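Local coordinates for N-acetylneuraminate lyase (Fusobacterium nucleatum subsp. nucleatum ATCC 25586, PDB 5ZKA), which belongs to the dihydrodipicolinate synthetase family of lyases and is built on a TIM barrel, at residues A[45-48]-A[49-53]; A[226-229]-A[230-234]; A[265-268]-A[269-273]. All blocks are in the same frame, centred on the assembly; numbering follows the deposited sequence.

Interaction 1: residues A[45-48]-A[49-53]; sequences RYNI and DKMKV
Arg45 and Asp49, one helical turn apart at the end of helix 37-49, form a side-on salt bridge. NE of Arg45 donates to OD2 of Asp49 at 2.9 Å, and Arg45 NH2 to Asp49 OD1 at 3.1 Å, both almost straight. Both carboxylate oxygens lie in the guanidinium plane, yet the nitrogens stand well out of the carboxylate plane, since the two groups are turned 35° against each other. Bends at chi2 and chi3 (59° at the latter) curl the arginine forward to the acid of the next turn, and NH1 is held by Glu83.

The apolar contacts centre on Tyr46, whose CG stands anti to the backbone N (chi1 -170°), which sets the ring beside the carbonyl carbon, on the side where Lys50 and Met51 follow. Lys50 CB lies over one face of the Tyr46 ring, 4.2 Å from the centroid, in a CH-pi contact. Met51 completes a Met-aromatic contact from an oblique direction, with CE 3.6 Å from CE2 of Tyr46; its flexible thioether suits this bend. The ring's hydroxyl is bonded to Glu275.

Backbone bonds finish the turn. Tyr46 O accepts from both Lys50 N and Met51 N, and Val53 N donates to Asn47 O at 3.3 Å. Lys52 takes a positive phi, turning the chain out of the helix, while a water joins Ile48 O to Val53 O.

With its charge shared between two nitrogens, the Asp49 carboxylate probably stays ionised, and the paired grip limits rotation of both side chains.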
ATOM      1  N   ARG A  45      27.702   7.192  15.470  1.00 33.35           N
ATOM      2  CA  ARG A  45      28.386   8.299  14.804  1.00 33.37           C
ATOM      3  C   ARG A  45      28.134   8.287  13.297  1.00 33.62           C
ATOM      4  O   ARG A  45      27.905   9.339  12.692  1.00 31.87           O
ATOM      5  CB  ARG A  45      29.888   8.254  15.099  1.00 36.18           C
ATOM      6  CG  ARG A  45      30.252   8.615  16.533  1.00 33.91           C
ATOM      7  CD  ARG A  45      30.716  10.076  16.689  1.00 34.05           C
ATOM      8  NE  ARG A  45      29.704  11.047  16.257  1.00 36.20           N
ATOM      9  CZ  ARG A  45      28.682  11.457  17.005  1.00 40.47           C
ATOM     10  NH1 ARG A  45      28.511  10.979  18.231  1.00 41.77           N
ATOM     11  NH2 ARG A  45      27.814  12.339  16.521  1.00 40.61           N
ATOM     12  N   TYR A  46      28.154   7.105  12.675  1.00 29.05           N
ATOM     13  CA  TYR A  46      27.880   7.026  11.241  1.00 32.12           C
ATOM     14  C   TYR A  46      26.481   7.539  10.913  1.00 30.46           C
ATOM     15  O   TYR A  46      26.300   8.314   9.968  1.00 31.31           O
ATOM     16  CB  TYR A  46      28.050   5.585  10.760  1.00 31.27           C
ATOM     17  CG  TYR A  46      28.019   5.418   9.259  1.00 27.28           C
ATOM     18  CD1 TYR A  46      29.130   5.731   8.484  1.00 29.35           C
ATOM     19  CD2 TYR A  46      26.894   4.917   8.619  1.00 30.56           C
ATOM     20  CE1 TYR A  46      29.104   5.570   7.104  1.00 30.75           C
ATOM     21  CE2 TYR A  46      26.861   4.755   7.254  1.00 33.78           C
ATOM     22  CZ  TYR A  46      27.970   5.085   6.498  1.00 30.45           C
ATOM     23  OH  TYR A  46      27.928   4.912   5.132  1.00 32.83           O
ATOM     24  N   ASN A  47      25.475   7.133  11.695  1.00 34.58           N
ATOM     25  CA  ASN A  47      24.108   7.583  11.434  1.00 29.13           C
ATOM     26  C   ASN A  47      23.975   9.097  11.568  1.00 30.65           C
ATOM     27  O   ASN A  47      23.350   9.756  10.726  1.00 32.23           O
ATOM     28  CB  ASN A  47      23.138   6.880  12.382  1.00 30.87           C
ATOM     29  CG  ASN A  47      22.680   5.558  11.840  1.00 32.96           C
ATOM     30  OD1 ASN A  47      21.854   5.511  10.930  1.00 34.26           O
ATOM     31  ND2 ASN A  47      23.225   4.472  12.377  1.00 31.28           N
ATOM     32  N   ILE A  48      24.534   9.668  12.631  1.00 29.61           N
ATOM     33  CA  ILE A  48      24.360  11.097  12.865  1.00 28.53           C
ATOM     34  C   ILE A  48      25.200  11.908  11.881  1.00 37.99           C
ATOM     35  O   ILE A  48      24.724  12.885  11.289  1.00 34.67           O
ATOM     36  CB  ILE A  48      24.715  11.447  14.320  1.00 30.74           C
ATOM     37  CG1 ILE A  48      23.774  10.732  15.294  1.00 31.08           C
ATOM     38  CG2 ILE A  48      24.686  12.956  14.524  1.00 36.99           C
ATOM     39  CD1 ILE A  48      24.262  10.806  16.756  1.00 34.83           C
ATOM     40  N   ASP A  49      26.468  11.528  11.712  1.00 36.41           N
ATOM     41  CA  ASP A  49      27.408  12.363  10.969  1.00 34.63           C
ATOM     42  C   ASP A  49      27.370  12.134   9.462  1.00 37.43           C
ATOM     43  O   ASP A  49      27.640  13.071   8.699  1.00 38.96           O
ATOM     44  CB  ASP A  49      28.845  12.132  11.457  1.00 34.22           C
ATOM     45  CG  ASP A  49      29.031  12.435  12.942  1.00 42.73           C
ATOM     46  OD1 ASP A  49      28.195  13.150  13.537  1.00 43.65           O
ATOM     47  OD2 ASP A  49      30.036  11.956  13.514  1.00 40.59           O
ATOM     48  N   LYS A  50      27.085  10.917   9.007  1.00 33.35           N
ATOM     49  CA  LYS A  50      27.145  10.612   7.578  1.00 34.19           C
ATOM     50  C   LYS A  50      25.784  10.368   6.951  1.00 37.21           C
ATOM     51  O   LYS A  50      25.528  10.852   5.843  1.00 34.28           O
ATOM     52  CB  LYS A  50      28.046   9.394   7.332  1.00 33.37           C
ATOM     53  CG  LYS A  50      29.501   9.584   7.807  1.00 36.62           C
ATOM     54  CD  LYS A  50      30.152  10.802   7.181  1.00 40.25           C
ATOM     55  CE  LYS A  50      31.514  11.077   7.814  1.00 46.20           C
ATOM     56  NZ  LYS A  50      32.190  12.295   7.256  1.00 44.05           N
ATOM     57  N   MET A  51      24.902   9.627   7.621  1.00 35.74           N
ATOM     58  CA  MET A  51      23.531   9.488   7.136  1.00 30.58           C
ATOM     59  C   MET A  51      22.697  10.733   7.405  1.00 35.55           C
ATOM     60  O   MET A  51      21.659  10.911   6.763  1.00 37.35           O
ATOM     61  CB  MET A  51      22.859   8.261   7.765  1.00 28.01           C
ATOM     62  CG  MET A  51      23.582   6.939   7.480  1.00 33.17           C
ATOM     63  SD  MET A  51      23.625   6.459   5.719  1.00 33.06           S
ATOM     64  CE  MET A  51      25.198   7.178   5.162  1.00 30.30           C
ATOM     65  N   LYS A  52      23.137  11.601   8.321  1.00 31.54           N
ATOM     66  CA  LYS A  52      22.428  12.845   8.640  1.00 34.55           C
ATOM     67  C   LYS A  52      20.973  12.589   9.037  1.00 31.52           C
ATOM     68  O   LYS A  52      20.082  13.386   8.737  1.00 36.15           O
ATOM     69  CB  LYS A  52      22.498  13.838   7.474  1.00 38.46           C
ATOM     70  CG  LYS A  52      23.902  14.289   7.129  1.00 40.62           C
ATOM     71  CD  LYS A  52      24.552  14.978   8.298  1.00 39.99           C
ATOM     72  CE  LYS A  52      25.813  15.714   7.835  1.00 44.43           C
ATOM     73  NZ  LYS A  52      26.409  16.531   8.923  1.00 48.09           N
ATOM     74  N   VAL A  53      20.728  11.476   9.735  1.00 33.04           N
ATOM     75  CA  VAL A  53      19.366  11.178  10.179  1.00 31.94           C
ATOM     76  C   VAL A  53      18.883  12.260  11.137  1.00 31.46           C
ATOM     77  O   VAL A  53      19.671  12.935  11.812  1.00 34.04           O
ATOM     78  CB  VAL A  53      19.262   9.804  10.861  1.00 32.35           C
ATOM     79  CG1 VAL A  53      19.626   8.694   9.904  1.00 38.76           C
ATOM     80  CG2 VAL A  53      20.126   9.782  12.113  1.00 37.20           C
TER
HETATM   81  O   HOH W   1      22.392  14.109  11.959  1.00 51.03           O

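Interaction 2: residues A[226-229]-A[230-234]; sequences NGIR and AKQIF
Four i to i+4 backbone bonds carry helix 223-237 through this turn, from Ala230 N to Asn226 O at 3.2 Å up to Ile233 N to Arg229 O at 2.9 Å, although the N atoms of Ile228 and Arg229 lack bonds to the preceding turn and the helix is kinked there.

The side chains touch lightly. Gln232, extended beyond CG, lies back along the helix: its OE1 comes 4.0 Å from Arg229 CG, and its NE2 lies 4.1 Å from Ile228 CG2. Arg229 runs straight from CG to NE, a length that brings NH1 to OD1 of Asn226 at 3.0 Å, with the oxygen in the guanidinium plane; NH2 goes on to Phe304 O. Ala230 CB sits 3.7 Å from Gly227 O, and these small residues suit a buried face, with Leu207 of helix 207-212 against Ala230. Ile233 packs on that same helix and on Ile248 of helix 242-262. Lys231 leads its amine to Asp54 and Lys52 O.

Such a helix, following strand 217-220 and lying against its neighbours, is an outer helix of the TIM barrel.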
ATOM      1  N   ASN A 226      21.382   3.808   3.991  1.00 27.38           N
ATOM      2  CA  ASN A 226      20.782   4.482   2.840  1.00 27.48           C
ATOM      3  C   ASN A 226      19.991   5.722   3.260  1.00 27.80           C
ATOM      4  O   ASN A 226      19.049   6.132   2.573  1.00 26.87           O
ATOM      5  CB  ASN A 226      19.899   3.512   2.054  1.00 22.66           C
ATOM      6  CG  ASN A 226      19.493   4.063   0.696  1.00 28.74           C
ATOM      7  OD1 ASN A 226      20.324   4.598  -0.051  1.00 29.68           O
ATOM      8  ND2 ASN A 226      18.202   3.947   0.373  1.00 28.38           N
ATOM      9  N   GLY A 227      20.382   6.340   4.382  1.00 31.44           N
ATOM     10  CA  GLY A 227      19.640   7.475   4.908  1.00 25.88           C
ATOM     11  C   GLY A 227      19.674   8.719   4.039  1.00 30.93           C
ATOM     12  O   GLY A 227      18.760   9.547   4.110  1.00 28.99           O
ATOM     13  N   ILE A 228      20.736   8.895   3.238  1.00 25.52           N
ATOM     14  CA  ILE A 228      20.810  10.060   2.351  1.00 30.75           C
ATOM     15  C   ILE A 228      19.651  10.039   1.362  1.00 31.93           C
ATOM     16  O   ILE A 228      18.897  11.015   1.239  1.00 30.56           O
ATOM     17  CB  ILE A 228      22.167  10.109   1.625  1.00 30.32           C
ATOM     18  CG1 ILE A 228      23.299  10.302   2.633  1.00 33.62           C
ATOM     19  CG2 ILE A 228      22.199  11.237   0.568  1.00 30.81           C
ATOM     20  CD1 ILE A 228      23.096  11.473   3.555  1.00 42.16           C
ATOM     21  N   ARG A 229      19.492   8.921   0.644  1.00 26.84           N
ATOM     22  CA  ARG A 229      18.394   8.799  -0.318  1.00 26.34           C
ATOM     23  C   ARG A 229      17.039   8.915   0.364  1.00 28.28           C
ATOM     24  O   ARG A 229      16.111   9.521  -0.182  1.00 27.68           O
ATOM     25  CB  ARG A 229      18.479   7.462  -1.060  1.00 28.12           C
ATOM     26  CG  ARG A 229      19.479   7.432  -2.225  1.00 28.09           C
ATOM     27  CD  ARG A 229      19.302   6.135  -3.021  1.00 32.19           C
ATOM     28  NE  ARG A 229      20.352   6.000  -4.021  1.00 30.50           N
ATOM     29  CZ  ARG A 229      21.476   5.315  -3.843  1.00 35.05           C
ATOM     30  NH1 ARG A 229      21.684   4.691  -2.687  1.00 29.88           N
ATOM     31  NH2 ARG A 229      22.395   5.270  -4.813  1.00 29.78           N
ATOM     32  N   ALA A 230      16.903   8.334   1.557  1.00 28.43           N
ATOM     33  CA  ALA A 230      15.614   8.356   2.245  1.00 25.27           C
ATOM     34  C   ALA A 230      15.172   9.778   2.553  1.00 27.38           C
ATOM     35  O   ALA A 230      14.000  10.125   2.369  1.00 25.47           O
ATOM     36  CB  ALA A 230      15.689   7.540   3.534  1.00 28.46           C
ATOM     37  N   LYS A 231      16.088  10.613   3.049  1.00 28.93           N
ATOM     38  CA  LYS A 231      15.743  12.013   3.268  1.00 32.27           C
ATOM     39  C   LYS A 231      15.389  12.711   1.957  1.00 33.10           C
ATOM     40  O   LYS A 231      14.487  13.556   1.924  1.00 34.33           O
ATOM     41  CB  LYS A 231      16.896  12.739   3.965  1.00 35.71           C
ATOM     42  CG  LYS A 231      17.030  12.408   5.433  1.00 48.79           C
ATOM     43  CD  LYS A 231      18.038  13.335   6.099  1.00 57.30           C
ATOM     44  CE  LYS A 231      17.376  14.581   6.644  1.00 55.04           C
ATOM     45  NZ  LYS A 231      18.236  15.179   7.696  1.00 54.78           N
ATOM     46  N   GLN A 232      16.088  12.380   0.867  1.00 29.63           N
ATOM     47  CA  GLN A 232      15.748  12.970  -0.429  1.00 25.19           C
ATOM     48  C   GLN A 232      14.315  12.623  -0.830  1.00 29.25           C
ATOM     49  O   GLN A 232      13.524  13.511  -1.170  1.00 29.73           O
ATOM     50  CB  GLN A 232      16.731  12.496  -1.507  1.00 28.70           C
ATOM     51  CG  GLN A 232      18.124  13.098  -1.405  1.00 32.42           C
ATOM     52  CD  GLN A 232      19.129  12.427  -2.338  1.00 35.88           C
ATOM     53  OE1 GLN A 232      18.870  11.353  -2.892  1.00 36.00           O
ATOM     54  NE2 GLN A 232      20.285  13.058  -2.506  1.00 43.97           N
ATOM     55  N   ILE A 233      13.965  11.331  -0.809  1.00 25.80           N
ATOM     56  CA  ILE A 233      12.595  10.924  -1.157  1.00 26.81           C
ATOM     57  C   ILE A 233      11.588  11.719  -0.337  1.00 31.39           C
ATOM     58  O   ILE A 233      10.670  12.351  -0.879  1.00 29.95           O
ATOM     59  CB  ILE A 233      12.401   9.412  -0.949  1.00 23.24           C
ATOM     60  CG1 ILE A 233      13.287   8.588  -1.896  1.00 24.51           C
ATOM     61  CG2 ILE A 233      10.909   9.041  -1.109  1.00 28.16           C
ATOM     62  CD1 ILE A 233      13.410   7.097  -1.488  1.00 26.24           C
ATOM     63  N   PHE A 234      11.775  11.721   0.988  1.00 28.08           N
ATOM     64  CA  PHE A 234      10.862  12.408   1.902  1.00 27.48           C
ATOM     65  C   PHE A 234      10.737  13.889   1.552  1.00 35.35           C
ATOM     66  O   PHE A 234       9.628  14.405   1.379  1.00 33.24           O
ATOM     67  CB  PHE A 234      11.372  12.222   3.333  1.00 28.91           C
ATOM     68  CG  PHE A 234      10.415  12.676   4.397  1.00 30.42           C
ATOM     69  CD1 PHE A 234       9.145  12.128   4.491  1.00 27.37           C
ATOM     70  CD2 PHE A 234      10.800  13.645   5.321  1.00 37.93           C
ATOM     71  CE1 PHE A 234       8.273  12.550   5.478  1.00 31.34           C
ATOM     72  CE2 PHE A 234       9.936  14.070   6.313  1.00 36.81           C
ATOM     73  CZ  PHE A 234       8.671  13.526   6.392  1.00 31.51           C
TER

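Interaction 3: residues A[265-268]-A[269-273]; sequences YQTI and KEILK
Helix 264-274 is a short helix beyond the last barrel strand, and within it Ile268 and Leu272, a turn apart, lie side by side and point the same way. Ile268 CG2 is 4.2 Å from Leu272 CD1, a loose apolar touch between branched chains suited to a buried face. Beside them Thr267 and Ile271 cross at a slant, methyl to methyl, with CG2 of Thr267 3.9 Å from CD1 of Ile271. Thr267 has its OG1 anti to the carbonyl carbon (chi1 -64°), which turns the hydroxyl back to Gly263 O and its methyl forward to Ile271; one small residue thus serves a polar and an apolar neighbour.

In the TIM-barrel chain, Ile271 and Leu272 rest on Ile225 of helix 223-237, the helix after the last barrel strand, while Thr267 and Glu270 meet helix 291-304. Backbone bonds set the spacing, with Ile271 N to Thr267 O at 2.8 Å and Leu272 N to Ile268 O at 2.9 Å.

Lys269 runs extended past the carbonyl of the preceding turn, its CG passing 3.3 Å from Tyr265 O, to which its backbone N is bonded at 3.1 Å. The long tether carries NZ of this buried lysine to Glu64, Tyr281 O and Val27 O, and the carboxylate, helped by the two carbonyls, probably favours the charged amine.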
ATOM      1  N   TYR A 265      19.564  -8.261   8.127  1.00 27.14           N
ATOM      2  CA  TYR A 265      20.440  -7.774   9.195  1.00 30.15           C
ATOM      3  C   TYR A 265      21.903  -8.019   8.855  1.00 28.96           C
ATOM      4  O   TYR A 265      22.748  -7.143   9.069  1.00 32.08           O
ATOM      5  CB  TYR A 265      20.083  -8.425  10.534  1.00 34.82           C
ATOM      6  CG  TYR A 265      18.702  -8.056  11.047  1.00 44.32           C
ATOM      7  CD1 TYR A 265      18.035  -6.931  10.568  1.00 48.06           C
ATOM      8  CD2 TYR A 265      18.064  -8.833  12.002  1.00 52.14           C
ATOM      9  CE1 TYR A 265      16.769  -6.595  11.025  1.00 51.20           C
ATOM     10  CE2 TYR A 265      16.795  -8.508  12.466  1.00 52.89           C
ATOM     11  CZ  TYR A 265      16.153  -7.390  11.973  1.00 48.59           C
ATOM     12  OH  TYR A 265      14.898  -7.060  12.434  1.00 44.21           O
ATOM     13  N   GLN A 266      22.216  -9.194   8.303  1.00 28.84           N
ATOM     14  CA  GLN A 266      23.596  -9.505   7.944  1.00 28.88           C
ATOM     15  C   GLN A 266      24.129  -8.555   6.874  1.00 32.94           C
ATOM     16  O   GLN A 266      25.305  -8.177   6.900  1.00 29.76           O
ATOM     17  CB  GLN A 266      23.695 -10.955   7.460  1.00 36.42           C
ATOM     18  CG  GLN A 266      23.385 -12.006   8.529  1.00 38.12           C
ATOM     19  CD  GLN A 266      21.909 -12.391   8.587  1.00 44.85           C
ATOM     20  OE1 GLN A 266      21.043 -11.704   8.025  1.00 40.59           O
ATOM     21  NE2 GLN A 266      21.613 -13.495   9.280  1.00 41.80           N
ATOM     22  N   THR A 267      23.285  -8.162   5.917  1.00 26.39           N
ATOM     23  CA  THR A 267      23.773  -7.358   4.794  1.00 24.72           C
ATOM     24  C   THR A 267      23.970  -5.904   5.198  1.00 23.70           C
ATOM     25  O   THR A 267      24.962  -5.280   4.806  1.00 27.59           O
ATOM     26  CB  THR A 267      22.806  -7.474   3.611  1.00 25.37           C
ATOM     27  OG1 THR A 267      22.808  -8.833   3.156  1.00 27.67           O
ATOM     28  CG2 THR A 267      23.234  -6.570   2.441  1.00 24.83           C
ATOM     29  N   ILE A 268      23.054  -5.353   6.003  1.00 24.03           N
ATOM     30  CA  ILE A 268      23.263  -4.001   6.520  1.00 28.13           C
ATOM     31  C   ILE A 268      24.549  -3.944   7.337  1.00 26.73           C
ATOM     32  O   ILE A 268      25.372  -3.030   7.173  1.00 27.27           O
ATOM     33  CB  ILE A 268      22.041  -3.533   7.337  1.00 30.97           C
ATOM     34  CG1 ILE A 268      20.805  -3.438   6.424  1.00 30.83           C
ATOM     35  CG2 ILE A 268      22.341  -2.187   8.031  1.00 30.02           C
ATOM     36  CD1 ILE A 268      19.500  -3.180   7.146  1.00 27.35           C
ATOM     37  N   LYS A 269      24.761  -4.937   8.209  1.00 27.79           N
ATOM     38  CA  LYS A 269      25.989  -4.950   9.003  1.00 26.23           C
ATOM     39  C   LYS A 269      27.217  -5.123   8.119  1.00 32.12           C
ATOM     40  O   LYS A 269      28.264  -4.505   8.373  1.00 32.10           O
ATOM     41  CB  LYS A 269      25.921  -6.046  10.065  1.00 26.56           C
ATOM     42  CG  LYS A 269      24.923  -5.729  11.158  1.00 32.79           C
ATOM     43  CD  LYS A 269      25.159  -6.564  12.402  1.00 32.69           C
ATOM     44  CE  LYS A 269      24.170  -6.189  13.503  1.00 40.11           C
ATOM     45  NZ  LYS A 269      24.211  -7.135  14.652  1.00 39.22           N
ATOM     46  N   GLU A 270      27.115  -5.944   7.064  1.00 29.30           N
ATOM     47  CA  GLU A 270      28.262  -6.124   6.176  1.00 34.12           C
ATOM     48  C   GLU A 270      28.580  -4.843   5.410  1.00 29.91           C
ATOM     49  O   GLU A 270      29.753  -4.504   5.224  1.00 31.11           O
ATOM     50  CB  GLU A 270      28.013  -7.282   5.208  1.00 36.28           C
ATOM     51  CG  GLU A 270      29.202  -7.614   4.294  1.00 36.45           C
ATOM     52  CD  GLU A 270      30.421  -8.161   5.043  1.00 46.76           C
ATOM     53  OE1 GLU A 270      30.309  -8.510   6.242  1.00 46.85           O
ATOM     54  OE2 GLU A 270      31.496  -8.252   4.417  1.00 53.24           O
ATOM     55  N   ILE A 271      27.554  -4.121   4.953  1.00 27.54           N
ATOM     56  CA  ILE A 271      27.795  -2.871   4.238  1.00 30.20           C
ATOM     57  C   ILE A 271      28.382  -1.820   5.174  1.00 29.09           C
ATOM     58  O   ILE A 271      29.245  -1.026   4.778  1.00 30.36           O
ATOM     59  CB  ILE A 271      26.490  -2.390   3.575  1.00 31.78           C
ATOM     60  CG1 ILE A 271      26.108  -3.357   2.451  1.00 35.48           C
ATOM     61  CG2 ILE A 271      26.655  -0.972   3.026  1.00 29.53           C
ATOM     62  CD1 ILE A 271      24.804  -3.033   1.739  1.00 35.05           C
ATOM     63  N   LEU A 272      27.919  -1.786   6.428  1.00 29.33           N
ATOM     64  CA  LEU A 272      28.531  -0.888   7.397  1.00 28.16           C
ATOM     65  C   LEU A 272      30.016  -1.189   7.532  1.00 33.33           C
ATOM     66  O   LEU A 272      30.836  -0.269   7.595  1.00 32.53           O
ATOM     67  CB  LEU A 272      27.814  -0.997   8.745  1.00 28.04           C
ATOM     68  CG  LEU A 272      26.478  -0.240   8.853  1.00 28.35           C
ATOM     69  CD1 LEU A 272      25.664  -0.664  10.084  1.00 23.96           C
ATOM     70  CD2 LEU A 272      26.719   1.266   8.880  1.00 25.89           C
ATOM     71  N   LYS A 273      30.388  -2.473   7.548  1.00 34.95           N
ATOM     72  CA  LYS A 273      31.809  -2.797   7.643  1.00 34.07           C
ATOM     73  C   LYS A 273      32.558  -2.320   6.404  1.00 35.80           C
ATOM     74  O   LYS A 273      33.666  -1.788   6.515  1.00 32.83           O
ATOM     75  CB  LYS A 273      32.009  -4.297   7.858  1.00 34.13           C
ATOM     76  CG  LYS A 273      31.367  -4.821   9.135  1.00 33.74           C
ATOM     77  CD  LYS A 273      31.724  -6.270   9.411  1.00 37.63           C
ATOM     78  CE  LYS A 273      30.764  -6.866  10.447  1.00 37.90           C
ATOM     79  NZ  LYS A 273      30.947  -8.338  10.559  1.00 42.95           N
TER

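How the interactions relate
Interaction 1 touches both of the others. With interaction 2, whose centre is 12 Å away, it shares a probable hydrogen bond from Lys231 NZ to Lys52 O at 2.8 Å, while Met51 SD packs 3.5 Å from Gly227 N and Ile228 CD1 meets the backbone of 49-53. Interaction 3, 16 Å off between centres, is reached through Tyr46 CD2, which lies 3.7 Å from Leu272 CD2. Interactions 2 and 3 do not touch directly: their nearest atoms are about 7 Å apart, and Ile225 of helix 223-237 packs on 264-274. Lys178, a modified lysine in this entry just past strand 174-176, lies in none of the three segment pairs.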